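Local coordinates for protein alanine dehydrogenase (Archaeoglobus fulgidus, PDB 1OMO) that catalyses the NAD-dependent oxidative deamination of L-alanine to pyruvate and ammonium, and the reverse reductive amination, working as a homodimer, at residues M1-E12 / F94-T104; R122-C133 / F148-D157. All blocks are in the same frame, centred on the assembly; numbering follows the deposited sequence.

Contact 1. Residues M1-E12 / F94-T104; sequences METLILTQEEVE and FPLAVMDATYT
Met1 bends over the ring of Phe94 at one end of this contact, and Glu12 lies over the ring of Tyr103 at the other, with a pair of parallel strands between them. The Met1 chain bends at chi2 and chi3, which folds its methyl CE back over the ring, 3.4 Å from the Phe94 centroid, a CH-pi contact, while SD over the same face makes a Met-aromatic contact. Pro95 CD covers the opposite face, and the carbonyl of Glu2 meets the ring edge. Next to it Thr3, with OG1 beside its own backbone N (chi1 -68°), donates a short hydrogen bond of 2.6 Å from OG1 to Pro95 O.

Strands 3-6 and 95-100, neighbours in the mixed sheet of the domain that takes part in the beta-sandwich dimer, are joined by four backbone bonds from Leu4 N to Leu96 O through Asp100 N to Leu6 O. Phe94 packs on Met82 of the second subunit and Asp100 on Phe320 of the second subunit. Leu6 and Met99 run alongside each other on the face against helix 294-311; on the other, Ile5 CD1 reaches Val98 CB at 3.7 Å.

Both strands lead into helices. Thr7 and Glu10 form a capping box: Glu10 N bonds Thr7 OG1, and Thr7 N bonds Glu10 OE2. Val11 CG1 meets Thr104 CG2 at 3.5 Å, the side chains crossing at about a right angle. Asp100 makes an Asx turn: OD1 takes Thr102 N from above the carboxylate plane and Thr102 OG1 on its syn lone pair. Gln8 CG lies 3.0 Å from Asp100 OD2. Gln8 NE2 donates to Glu12 OE2 (2.8 Å), tethering the end of a chain whose CG methylene makes a CH-pi contact over the Tyr103 ring centre, 3.5 Å from the centroid. Donors thus engage Asp100 (Thr102 N and OG1, Tyr103 N), Glu10 and Glu12, which would be expected to stabilise their negative charges.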
# COMPACT_ATOMS: atom_id res chain seq x y z
N MET A 1 -11.46 6.15 20.45
CA MET A 1 -11.31 6.59 19.03
C MET A 1 -12.25 5.82 18.14
O MET A 1 -12.48 4.63 18.35
CB MET A 1 -9.88 6.36 18.56
CG MET A 1 -8.90 7.38 19.06
SD MET A 1 -9.51 9.06 18.75
CE MET A 1 -10.13 8.94 17.04
N GLU A 2 -12.79 6.49 17.14
CA GLU A 2 -13.74 5.84 16.24
C GLU A 2 -13.36 5.96 14.79
O GLU A 2 -12.98 7.05 14.34
CB GLU A 2 -15.13 6.46 16.41
CG GLU A 2 -15.65 6.44 17.82
CD GLU A 2 -15.90 5.04 18.30
OE1 GLU A 2 -17.00 4.50 18.06
OE2 GLU A 2 -14.97 4.46 18.91
N THR A 3 -13.48 4.87 14.05
CA THR A 3 -13.22 4.90 12.62
C THR A 3 -14.59 4.78 11.93
O THR A 3 -15.41 3.92 12.27
CB THR A 3 -12.29 3.76 12.19
OG1 THR A 3 -10.98 3.99 12.73
CG2 THR A 3 -12.20 3.65 10.68
N LEU A 4 -14.86 5.68 10.98
CA LEU A 4 -16.12 5.69 10.23
C LEU A 4 -16.05 4.64 9.10
O LEU A 4 -15.02 4.52 8.43
CB LEU A 4 -16.33 7.10 9.65
CG LEU A 4 -17.59 7.48 8.90
CD1 LEU A 4 -18.72 7.59 9.88
CD2 LEU A 4 -17.38 8.78 8.15
N ILE A 5 -17.12 3.87 8.93
CA ILE A 5 -17.19 2.84 7.88
C ILE A 5 -18.22 3.31 6.86
O ILE A 5 -19.37 3.58 7.22
CB ILE A 5 -17.60 1.46 8.47
CG1 ILE A 5 -16.57 1.03 9.52
CG2 ILE A 5 -17.63 0.39 7.38
CD1 ILE A 5 -15.12 1.00 9.00
N LEU A 6 -17.81 3.44 5.60
CA LEU A 6 -18.72 3.89 4.54
C LEU A 6 -18.86 2.88 3.41
O LEU A 6 -17.87 2.42 2.80
CB LEU A 6 -18.28 5.23 3.97
CG LEU A 6 -18.46 6.48 4.83
CD1 LEU A 6 -17.91 7.65 4.05
CD2 LEU A 6 -19.92 6.73 5.19
N THR A 7 -20.11 2.54 3.15
CA THR A 7 -20.50 1.59 2.12
C THR A 7 -20.59 2.25 0.73
O THR A 7 -20.69 3.47 0.62
CB THR A 7 -21.88 1.04 2.42
OG1 THR A 7 -22.84 2.06 2.17
CG2 THR A 7 -22.02 0.77 3.85
N GLN A 8 -20.60 1.44 -0.33
CA GLN A 8 -20.70 2.03 -1.65
C GLN A 8 -21.99 2.85 -1.79
O GLN A 8 -21.95 3.97 -2.30
CB GLN A 8 -20.67 0.96 -2.74
CG GLN A 8 -20.67 1.54 -4.14
CD GLN A 8 -20.78 0.47 -5.20
OE1 GLN A 8 -20.44 -0.69 -4.97
NE2 GLN A 8 -21.26 0.86 -6.38
N GLU A 9 -23.11 2.30 -1.34
CA GLU A 9 -24.38 3.01 -1.41
C GLU A 9 -24.27 4.34 -0.68
O GLU A 9 -24.75 5.36 -1.18
CB GLU A 9 -25.51 2.15 -0.81
CG GLU A 9 -26.90 2.79 -0.87
CD GLU A 9 -28.06 1.78 -0.99
OE1 GLU A 9 -28.14 0.81 -0.18
OE2 GLU A 9 -28.91 1.96 -1.91
N GLU A 10 -23.62 4.35 0.48
CA GLU A 10 -23.47 5.59 1.24
C GLU A 10 -22.57 6.56 0.49
O GLU A 10 -22.97 7.70 0.26
CB GLU A 10 -22.89 5.33 2.65
CG GLU A 10 -23.92 4.71 3.60
CD GLU A 10 -23.31 4.03 4.83
OE1 GLU A 10 -24.05 3.79 5.81
OE2 GLU A 10 -22.10 3.73 4.83
N VAL A 11 -21.38 6.10 0.10
CA VAL A 11 -20.45 6.98 -0.62
C VAL A 11 -21.10 7.64 -1.85
O VAL A 11 -20.87 8.82 -2.08
CB VAL A 11 -19.17 6.24 -1.02
CG1 VAL A 11 -18.27 7.13 -1.90
CG2 VAL A 11 -18.44 5.82 0.23
N GLU A 12 -21.91 6.88 -2.60
CA GLU A 12 -22.60 7.38 -3.80
C GLU A 12 -23.45 8.60 -3.52
O GLU A 12 -23.61 9.46 -4.39
CB GLU A 12 -23.48 6.28 -4.43
CG GLU A 12 -22.63 5.17 -5.07
CD GLU A 12 -23.42 4.18 -5.92
OE1 GLU A 12 -24.61 4.42 -6.18
OE2 GLU A 12 -22.81 3.17 -6.34
N PHE A 94 -3.97 8.42 12.54
CA PHE A 94 -5.20 7.72 12.83
C PHE A 94 -6.08 7.45 11.60
O PHE A 94 -6.26 8.33 10.74
CB PHE A 94 -6.01 8.51 13.85
CG PHE A 94 -7.25 7.79 14.32
CD1 PHE A 94 -7.18 6.82 15.30
CD2 PHE A 94 -8.49 8.07 13.76
CE1 PHE A 94 -8.31 6.12 15.71
CE2 PHE A 94 -9.64 7.38 14.16
CZ PHE A 94 -9.54 6.40 15.14
N PRO A 95 -6.62 6.24 11.52
CA PRO A 95 -7.50 5.83 10.41
C PRO A 95 -8.91 6.36 10.65
O PRO A 95 -9.74 5.72 11.32
CB PRO A 95 -7.44 4.30 10.45
CG PRO A 95 -7.24 4.01 11.91
CD PRO A 95 -6.25 5.09 12.36
N LEU A 96 -9.16 7.56 10.10
CA LEU A 96 -10.41 8.28 10.20
C LEU A 96 -11.57 7.52 9.56
O LEU A 96 -12.71 7.55 10.04
CB LEU A 96 -10.27 9.64 9.49
CG LEU A 96 -9.83 10.96 10.14
CD1 LEU A 96 -9.30 10.77 11.54
CD2 LEU A 96 -8.76 11.60 9.25
N ALA A 97 -11.30 6.84 8.45
CA ALA A 97 -12.39 6.14 7.76
C ALA A 97 -11.89 5.01 6.86
O ALA A 97 -10.73 5.02 6.40
CB ALA A 97 -13.21 7.16 6.92
N VAL A 98 -12.77 4.05 6.63
CA VAL A 98 -12.52 2.93 5.73
C VAL A 98 -13.77 3.01 4.88
O VAL A 98 -14.88 2.82 5.40
CB VAL A 98 -12.49 1.57 6.46
CG1 VAL A 98 -12.46 0.45 5.42
CG2 VAL A 98 -11.25 1.46 7.36
N MET A 99 -13.59 3.35 3.60
CA MET A 99 -14.71 3.51 2.66
C MET A 99 -14.60 2.71 1.37
O MET A 99 -13.52 2.32 0.94
CB MET A 99 -14.83 4.93 2.11
CG MET A 99 -13.66 5.67 1.60
SD MET A 99 -14.30 7.38 1.38
CE MET A 99 -13.99 7.91 3.04
N ASP A 100 -15.74 2.57 0.72
CA ASP A 100 -15.76 1.94 -0.58
C ASP A 100 -15.14 2.98 -1.51
O ASP A 100 -15.47 4.18 -1.44
CB ASP A 100 -17.18 1.71 -1.09
CG ASP A 100 -17.21 1.44 -2.60
OD1 ASP A 100 -16.52 0.51 -3.01
OD2 ASP A 100 -17.88 2.14 -3.37
N ALA A 101 -14.23 2.55 -2.35
CA ALA A 101 -13.64 3.46 -3.32
C ALA A 101 -13.97 2.90 -4.72
O ALA A 101 -13.38 3.31 -5.72
CB ALA A 101 -12.13 3.58 -3.12
N THR A 102 -14.93 1.96 -4.79
CA THR A 102 -15.25 1.35 -6.09
C THR A 102 -15.92 2.39 -6.94
O THR A 102 -15.51 2.68 -8.05
CB THR A 102 -16.15 0.10 -5.96
OG1 THR A 102 -15.49 -0.91 -5.19
CG2 THR A 102 -16.45 -0.50 -7.37
N TYR A 103 -16.96 2.99 -6.40
CA TYR A 103 -17.66 4.01 -7.13
C TYR A 103 -16.84 5.27 -7.36
O TYR A 103 -16.86 5.82 -8.46
CB TYR A 103 -18.94 4.36 -6.39
CG TYR A 103 -19.69 5.55 -6.94
CD1 TYR A 103 -19.64 6.79 -6.29
CD2 TYR A 103 -20.52 5.42 -8.06
CE1 TYR A 103 -20.41 7.86 -6.75
CE2 TYR A 103 -21.27 6.48 -8.51
CZ TYR A 103 -21.21 7.69 -7.85
OH TYR A 103 -21.93 8.76 -8.31
N THR A 104 -16.09 5.72 -6.35
CA THR A 104 -15.35 6.95 -6.53
C THR A 104 -14.18 6.80 -7.46
O THR A 104 -13.63 7.79 -7.92
CB THR A 104 -14.85 7.59 -5.18
OG1 THR A 104 -14.11 6.62 -4.41
CG2 THR A 104 -16.04 8.14 -4.37

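Contact 2. Residues R122-C133 / F148-D157; sequences RKNSSVFGFIGC and FDIGEVKAYD. With NAD (nicotinamide-adenine-dinucleotide), chain D.
Phe128 and Phe148 bury more surface here than any other residues. CZ of Phe128 comes 3.6 Å from Phe148 CB, and the two rings meet obliquely, their planes 57° apart. With CG beside the backbone N (chi1 -70°), the Phe128 ring presents one face to Ile150, whose CG1 stands 4.0 Å from the centroid; Leu144 of helix 135-147 packs on the same phenylalanine. The Phe148 ring reaches back to the turn at 122-125, with Ser125 CB over one face.

Tyr156, next in buried surface, sits at the far end of the paired strands 127-131 and 152-156. Its ring edge touches Ile131 CG2, and CE1 approaches C2A of the NAD adenine at 3.2 Å. Its backbone O receives Gly132 N, the last rung of the parallel ladder. Beyond it, Asp157 OD1 accepts both Cys133 N and O3B of NAD, each at 2.7 Å, while OD2 takes O2B at 2.6 Å and is also bonded to Arg159 N. A glycine turn after the first strand and an acidic residue just after the second, gripping O3B and O2B, the two hydroxyls of the adenosine ribose, mark the beta-alpha-beta unit of a Rossmann fold that binds NAD.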
# COMPACT_ATOMS: atom_id res chain seq x y z
N ARG A 122 -10.72 22.00 -28.07
CA ARG A 122 -11.13 23.28 -28.66
C ARG A 122 -12.34 23.80 -27.93
O ARG A 122 -13.31 23.06 -27.70
CB ARG A 122 -11.48 23.10 -30.12
CG ARG A 122 -10.32 22.83 -31.00
CD ARG A 122 -10.78 22.78 -32.43
NE ARG A 122 -11.19 21.44 -32.84
CZ ARG A 122 -12.42 21.12 -33.18
NH1 ARG A 122 -13.38 22.04 -33.12
NH2 ARG A 122 -12.69 19.89 -33.60
N LYS A 123 -12.30 25.07 -27.56
CA LYS A 123 -13.41 25.66 -26.84
C LYS A 123 -14.76 25.50 -27.55
O LYS A 123 -15.81 25.56 -26.91
CB LYS A 123 -13.09 27.12 -26.53
CG LYS A 123 -11.95 27.23 -25.51
CD LYS A 123 -10.99 28.35 -25.85
CE LYS A 123 -11.52 29.72 -25.42
NZ LYS A 123 -10.98 30.20 -24.09
N ASN A 124 -14.74 25.23 -28.86
CA ASN A 124 -15.98 25.06 -29.64
C ASN A 124 -16.43 23.60 -29.88
O ASN A 124 -17.34 23.35 -30.68
CB ASN A 124 -15.85 25.79 -31.00
CG ASN A 124 -14.80 25.15 -31.93
OD1 ASN A 124 -14.04 24.29 -31.52
ND2 ASN A 124 -14.75 25.61 -33.16
N SER A 125 -15.83 22.64 -29.18
CA SER A 125 -16.18 21.22 -29.34
C SER A 125 -17.66 20.99 -29.13
O SER A 125 -18.26 21.52 -28.19
CB SER A 125 -15.40 20.33 -28.35
OG SER A 125 -14.01 20.31 -28.66
N SER A 126 -18.26 20.19 -30.01
CA SER A 126 -19.68 19.90 -29.89
C SER A 126 -20.01 18.46 -30.24
O SER A 126 -21.05 17.96 -29.82
CB SER A 126 -20.48 20.82 -30.81
OG SER A 126 -19.96 20.69 -32.12
N VAL A 127 -19.17 17.83 -31.06
CA VAL A 127 -19.41 16.45 -31.44
C VAL A 127 -18.53 15.58 -30.56
O VAL A 127 -17.31 15.74 -30.56
CB VAL A 127 -19.09 16.20 -32.93
CG1 VAL A 127 -19.44 14.77 -33.29
CG2 VAL A 127 -19.92 17.17 -33.81
N PHE A 128 -19.15 14.69 -29.81
CA PHE A 128 -18.42 13.82 -28.91
C PHE A 128 -18.54 12.38 -29.32
O PHE A 128 -19.64 11.86 -29.41
CB PHE A 128 -18.93 13.98 -27.47
CG PHE A 128 -18.57 15.32 -26.86
CD1 PHE A 128 -19.17 16.50 -27.32
CD2 PHE A 128 -17.58 15.40 -25.89
CE1 PHE A 128 -18.79 17.75 -26.81
CE2 PHE A 128 -17.20 16.65 -25.39
CZ PHE A 128 -17.80 17.82 -25.86
N GLY A 129 -17.40 11.75 -29.56
CA GLY A 129 -17.37 10.35 -29.94
C GLY A 129 -16.88 9.44 -28.80
O GLY A 129 -15.94 9.78 -28.06
N PHE A 130 -17.52 8.29 -28.65
CA PHE A 130 -17.15 7.33 -27.64
C PHE A 130 -16.82 5.96 -28.23
O PHE A 130 -17.65 5.32 -28.90
CB PHE A 130 -18.27 7.19 -26.61
CG PHE A 130 -18.49 8.43 -25.78
CD1 PHE A 130 -19.17 9.53 -26.32
CD2 PHE A 130 -18.03 8.50 -24.46
CE1 PHE A 130 -19.38 10.69 -25.55
CE2 PHE A 130 -18.24 9.66 -23.68
CZ PHE A 130 -18.92 10.75 -24.23
N ILE A 131 -15.59 5.52 -28.01
CA ILE A 131 -15.17 4.20 -28.44
C ILE A 131 -15.20 3.43 -27.13
O ILE A 131 -14.32 3.58 -26.29
CB ILE A 131 -13.74 4.19 -28.98
CG1 ILE A 131 -13.60 5.20 -30.12
CG2 ILE A 131 -13.39 2.81 -29.46
CD1 ILE A 131 -14.61 4.99 -31.24
N GLY A 132 -16.24 2.61 -26.95
CA GLY A 132 -16.43 1.84 -25.74
C GLY A 132 -17.60 2.50 -25.02
O GLY A 132 -17.59 3.71 -24.79
N CYS A 133 -18.62 1.73 -24.68
CA CYS A 133 -19.80 2.30 -24.03
C CYS A 133 -20.13 1.59 -22.72
O CYS A 133 -21.30 1.38 -22.42
CB CYS A 133 -21.01 2.28 -24.97
SG CYS A 133 -20.79 3.24 -26.53
N PHE A 148 -19.07 21.24 -21.38
CA PHE A 148 -19.44 21.54 -22.77
C PHE A 148 -20.90 21.24 -23.02
O PHE A 148 -21.48 20.33 -22.43
CB PHE A 148 -18.66 20.68 -23.78
CG PHE A 148 -17.19 20.95 -23.86
CD1 PHE A 148 -16.29 20.07 -23.27
CD2 PHE A 148 -16.70 22.04 -24.59
CE1 PHE A 148 -14.92 20.25 -23.41
CE2 PHE A 148 -15.33 22.22 -24.74
CZ PHE A 148 -14.43 21.32 -24.14
N ASP A 149 -21.50 22.02 -23.89
CA ASP A 149 -22.86 21.74 -24.25
C ASP A 149 -22.60 20.73 -25.34
O ASP A 149 -21.94 21.03 -26.32
CB ASP A 149 -23.55 22.99 -24.79
CG ASP A 149 -24.36 23.69 -23.73
OD1 ASP A 149 -25.08 22.97 -22.98
OD2 ASP A 149 -24.29 24.95 -23.64
N ILE A 150 -23.07 19.52 -25.14
CA ILE A 150 -22.84 18.45 -26.11
C ILE A 150 -23.83 18.48 -27.26
O ILE A 150 -25.02 18.23 -27.08
CB ILE A 150 -22.86 17.09 -25.38
CG1 ILE A 150 -21.67 17.03 -24.40
CG2 ILE A 150 -22.78 15.97 -26.38
CD1 ILE A 150 -21.55 15.77 -23.62
N GLY A 151 -23.33 18.81 -28.45
CA GLY A 151 -24.18 18.89 -29.62
C GLY A 151 -24.63 17.55 -30.14
O GLY A 151 -25.81 17.37 -30.42
N GLU A 152 -23.70 16.61 -30.24
CA GLU A 152 -24.01 15.29 -30.75
C GLU A 152 -23.10 14.21 -30.19
O GLU A 152 -21.91 14.43 -29.98
CB GLU A 152 -23.88 15.26 -32.26
CG GLU A 152 -24.25 13.91 -32.85
CD GLU A 152 -23.79 13.74 -34.29
OE1 GLU A 152 -24.10 12.71 -34.92
OE2 GLU A 152 -23.09 14.65 -34.78
N VAL A 153 -23.67 13.03 -29.96
CA VAL A 153 -22.92 11.89 -29.45
C VAL A 153 -22.93 10.77 -30.49
O VAL A 153 -23.98 10.42 -31.03
CB VAL A 153 -23.52 11.39 -28.10
CG1 VAL A 153 -23.01 9.96 -27.77
CG2 VAL A 153 -23.14 12.39 -26.99
N LYS A 154 -21.74 10.25 -30.79
CA LYS A 154 -21.58 9.14 -31.72
C LYS A 154 -21.01 7.98 -30.90
O LYS A 154 -19.87 8.06 -30.42
CB LYS A 154 -20.62 9.55 -32.83
CG LYS A 154 -21.14 10.78 -33.59
CD LYS A 154 -20.07 11.39 -34.48
CE LYS A 154 -20.36 11.22 -35.94
NZ LYS A 154 -19.24 11.84 -36.69
N ALA A 155 -21.78 6.90 -30.72
CA ALA A 155 -21.34 5.79 -29.88
C ALA A 155 -21.04 4.43 -30.51
O ALA A 155 -21.87 3.86 -31.21
CB ALA A 155 -22.35 5.61 -28.75
N TYR A 156 -19.88 3.89 -30.21
CA TYR A 156 -19.50 2.59 -30.73
C TYR A 156 -19.01 1.62 -29.67
O TYR A 156 -18.13 1.95 -28.87
CB TYR A 156 -18.37 2.70 -31.75
CG TYR A 156 -17.77 1.34 -32.10
CD1 TYR A 156 -16.58 0.89 -31.50
CD2 TYR A 156 -18.43 0.47 -33.00
CE1 TYR A 156 -16.05 -0.38 -31.79
CE2 TYR A 156 -17.91 -0.80 -33.29
CZ TYR A 156 -16.72 -1.22 -32.68
OH TYR A 156 -16.24 -2.49 -32.95
N ASP A 157 -19.53 0.40 -29.69
CA ASP A 157 -19.06 -0.62 -28.76
C ASP A 157 -19.12 -1.91 -29.56
O ASP A 157 -19.96 -2.00 -30.45
CB ASP A 157 -19.99 -0.69 -27.53
CG ASP A 157 -19.36 -1.45 -26.33
OD1 ASP A 157 -19.26 -0.85 -25.22
OD2 ASP A 157 -18.98 -2.63 -26.48
PA NAD D . -16.54 -2.19 -18.95
O1A NAD D . -16.19 -3.60 -19.20
O2A NAD D . -17.89 -1.86 -18.30
O5B NAD D . -16.42 -1.12 -20.21
C5B NAD D . -15.60 -1.41 -21.42
C4B NAD D . -16.57 -1.41 -22.63
O4B NAD D . -15.65 -1.66 -23.79
C3B NAD D . -17.61 -2.63 -22.74
O3B NAD D . -19.00 -2.12 -22.89
C2B NAD D . -17.14 -3.47 -23.95
O2B NAD D . -18.05 -4.23 -24.65
C1B NAD D . -16.36 -2.39 -24.76
N9A NAD D . -15.31 -2.92 -25.57
C8A NAD D . -14.39 -3.93 -25.36
N7A NAD D . -13.56 -4.11 -26.37
C5A NAD D . -13.88 -3.23 -27.31
C6A NAD D . -13.31 -2.96 -28.63
N6A NAD D . -12.31 -3.65 -29.11
N1A NAD D . -13.93 -1.94 -29.33
C2A NAD D . -14.98 -1.22 -28.86
N3A NAD D . -15.57 -1.46 -27.60
C4A NAD D . -14.97 -2.46 -26.85
O3 NAD D . -15.43 -1.26 -18.12
PN NAD D . -15.38 0.34 -17.55
O1N NAD D . -16.57 1.07 -18.13
O2N NAD D . -15.10 0.31 -16.06
O5D NAD D . -14.00 0.82 -18.39
C5D NAD D . -12.92 -0.32 -18.28
C4D NAD D . -11.60 0.10 -18.83
O4D NAD D . -11.19 1.38 -18.08
C3D NAD D . -10.42 -0.89 -18.56
O3D NAD D . -9.36 -0.75 -19.52
C2D NAD D . -10.02 -0.46 -17.14
O2D NAD D . -8.90 -1.11 -16.63
C1D NAD D . -9.93 1.13 -17.34
N1N NAD D . -10.11 2.05 -16.16
C2N NAD D . -9.04 3.05 -16.09
C3N NAD D . -9.28 4.07 -15.10
C7N NAD D . -8.07 5.19 -15.01
O7N NAD D . -7.92 5.82 -13.93
N7N NAD D . -7.29 5.39 -16.12
C4N NAD D . -10.41 4.19 -14.25
C5N NAD D . -11.38 3.13 -14.44
C6N NAD D . -11.23 2.09 -15.37

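Both segments of contact 1 precede those of contact 2 in sequence, and the chain's centre lies between the two contacts, with their centres 34 Å apart and nearest atoms about 15 Å apart. They belong to different sheets. Contact 1 joins neighbouring strands of the mixed sheet and is packed against by the second subunit; contact 2 joins neighbouring strands of the parallel Rossmann sheet, which no other chain touches at this point. Helix 102-120 begins in contact 1 and leads to strand 127-131 of contact 2, carrying the NAD-binding Arg108 on the way. Two parallel strand pairs thus serve different domains, one at the dimer interface and the other holding the adenosine end of NAD.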